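Local coordinates for putative carbohydrate binding protein (Pseudomonas aeruginosa, PDB 3QEC), which probably binds carbohydrates, binds heparin and suramin, and may take part in carbohydrate transport and biofilm formation, at residues A48-T53 with A58-F63. Sequence-based numbering, arbitrary orientation.
Sequences ALEPAT and AYYAKF
Tyr60 turns its CG anti to the carbonyl carbon (chi1 -73°), and its ring leaves the helix to meet Glu50 from the opposite direction. Glu50 has CG between its backbone N and carbonyl carbon (chi1 64°), and the chain then runs out extended to the carboxylate. One hydrogen bond joins them. The phenol OH of Tyr60 donates to OE2 of Glu50 at 2.6 Å. It meets that oxygen on the anti side, 31° out of the carboxylate plane. The carboxylate stands nearly square to the ring, and OE2 lies at the ring edge, 3.5 Å from CZ of Tyr60. This pair makes most of the contact between the segments.

The same OE2 forms a salt bridge with Arg84. The buried carboxylate therefore has both a charged and a neutral partner, which probably helps keep it ionised. On the helix, CD2 of Tyr59 sits 4.0 Å above one face of the Tyr60 ring. The Tyr60 ring also meets that of Tyr110.

Glu50 belongs to strand 46-51, which lies between strands 89-92 and 107-120 in an antiparallel sheet. Thr53 holds the N-cap position of helix 54-63, with a weak side-chain bond to Met56 N. The Tyr60-Glu50 bond ties this helix back to the strand it follows, and the Tyr60 side chain also rests on Ser112 of strand 107-120 and Thr133 of strand 125-138.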
loop_
_atom_site.group_PDB
_atom_site.type_symbol
_atom_site.label_atom_id
_atom_site.label_comp_id
_atom_site.label_asym_id
_atom_site.label_seq_id
_atom_site.Cartn_x
_atom_site.Cartn_y
_atom_site.Cartn_z
ATOM N N ALA A 48 1.316 -0.487 -4.596
ATOM C CA ALA A 48 0.455 0.524 -5.216
ATOM C C ALA A 48 0.759 1.921 -4.677
ATOM O O ALA A 48 1.010 2.093 -3.477
ATOM C CB ALA A 48 -1.013 0.188 -4.971
ATOM N N LEU A 49 0.704 2.917 -5.568
ATOM C CA LEU A 49 0.907 4.324 -5.221
ATOM C C LEU A 49 -0.220 5.131 -5.878
ATOM O O LEU A 49 -0.354 5.101 -7.103
ATOM C CB LEU A 49 2.309 4.783 -5.677
ATOM C CG LEU A 49 2.669 6.238 -5.455
ATOM C CD1 LEU A 49 3.237 6.442 -4.077
ATOM C CD2 LEU A 49 3.656 6.694 -6.494
ATOM N N GLU A 50 -1.071 5.779 -5.069
ATOM C CA GLU A 50 -2.237 6.512 -5.580
ATOM C C GLU A 50 -2.512 7.822 -4.813
ATOM O O GLU A 50 -2.073 7.927 -3.671
ATOM C CB GLU A 50 -3.480 5.609 -5.504
ATOM C CG GLU A 50 -3.923 5.206 -4.102
ATOM C CD GLU A 50 -5.087 4.242 -4.145
ATOM O OE1 GLU A 50 -6.151 4.618 -4.689
ATOM O OE2 GLU A 50 -4.911 3.085 -3.706
ATOM N N PRO A 51 -3.280 8.798 -5.394
ATOM C CA PRO A 51 -3.589 10.043 -4.650
ATOM C C PRO A 51 -4.218 9.799 -3.263
ATOM O O PRO A 51 -5.073 8.920 -3.131
ATOM C CB PRO A 51 -4.587 10.764 -5.576
ATOM C CG PRO A 51 -4.277 10.241 -6.945
ATOM C CD PRO A 51 -3.886 8.815 -6.751
ATOM N N ALA A 52 -3.785 10.576 -2.228
ATOM C CA ALA A 52 -4.305 10.472 -0.856
ATOM C C ALA A 52 -5.615 11.272 -0.726
ATOM O O ALA A 52 -5.601 12.412 -0.262
ATOM C CB ALA A 52 -3.264 10.965 0.149
ATOM N N THR A 53 -6.735 10.688 -1.169
ATOM C CA THR A 53 -8.041 11.358 -1.170
ATOM C C THR A 53 -8.881 10.959 0.037
ATOM O O THR A 53 -8.580 9.965 0.714
ATOM C CB THR A 53 -8.803 11.055 -2.479
ATOM O OG1 THR A 53 -9.043 9.652 -2.589
ATOM C CG2 THR A 53 -8.087 11.593 -3.724
ATOM N N ALA A 58 -10.847 6.638 3.934
ATOM C CA ALA A 58 -11.926 5.818 4.497
ATOM C C ALA A 58 -11.666 4.317 4.230
ATOM O O ALA A 58 -11.869 3.485 5.121
ATOM C CB ALA A 58 -13.258 6.246 3.905
ATOM N N TYR A 59 -11.180 3.982 3.016
ATOM C CA TYR A 59 -10.881 2.597 2.644
ATOM C C TYR A 59 -9.699 2.053 3.467
ATOM O O TYR A 59 -9.847 1.028 4.142
ATOM C CB TYR A 59 -10.595 2.485 1.132
ATOM C CG TYR A 59 -10.373 1.062 0.671
ATOM C CD1 TYR A 59 -11.447 0.249 0.308
ATOM C CD2 TYR A 59 -9.092 0.512 0.631
ATOM C CE1 TYR A 59 -11.249 -1.070 -0.110
ATOM C CE2 TYR A 59 -8.885 -0.815 0.246
ATOM C CZ TYR A 59 -9.962 -1.594 -0.148
ATOM O OH TYR A 59 -9.742 -2.893 -0.533
ATOM N N TYR A 60 -8.544 2.762 3.436
ATOM C CA TYR A 60 -7.323 2.353 4.129
ATOM C C TYR A 60 -7.464 2.357 5.669
ATOM O O TYR A 60 -6.759 1.592 6.334
ATOM C CB TYR A 60 -6.122 3.180 3.655
ATOM C CG TYR A 60 -5.678 2.784 2.257
ATOM C CD1 TYR A 60 -5.426 1.454 1.934
ATOM C CD2 TYR A 60 -5.477 3.741 1.269
ATOM C CE1 TYR A 60 -5.021 1.085 0.655
ATOM C CE2 TYR A 60 -5.050 3.384 -0.009
ATOM C CZ TYR A 60 -4.826 2.053 -0.311
ATOM O OH TYR A 60 -4.404 1.682 -1.564
ATOM N N ALA A 61 -8.400 3.140 6.233
ATOM C CA ALA A 61 -8.650 3.103 7.674
ATOM C C ALA A 61 -9.158 1.718 8.087
ATOM O O ALA A 61 -8.700 1.174 9.092
ATOM C CB ALA A 61 -9.663 4.170 8.071
ATOM N N LYS A 62 -10.071 1.126 7.289
ATOM C CA LYS A 62 -10.630 -0.182 7.613
ATOM C C LYS A 62 -9.761 -1.351 7.066
ATOM O O LYS A 62 -9.719 -2.383 7.731
ATOM C CB LYS A 62 -12.097 -0.304 7.124
ATOM N N PHE A 63 -9.057 -1.209 5.904
ATOM C CA PHE A 63 -8.331 -2.361 5.336
ATOM C C PHE A 63 -6.838 -2.155 5.017
ATOM O O PHE A 63 -6.198 -3.096 4.537
ATOM C CB PHE A 63 -9.031 -2.835 4.038
ATOM C CG PHE A 63 -10.526 -3.019 4.158
ATOM C CD1 PHE A 63 -11.061 -4.146 4.784
ATOM C CD2 PHE A 63 -11.402 -2.046 3.684
ATOM C CE1 PHE A 63 -12.447 -4.299 4.926
ATOM C CE2 PHE A 63 -12.787 -2.195 3.834
ATOM C CZ PHE A 63 -13.301 -3.323 4.452
#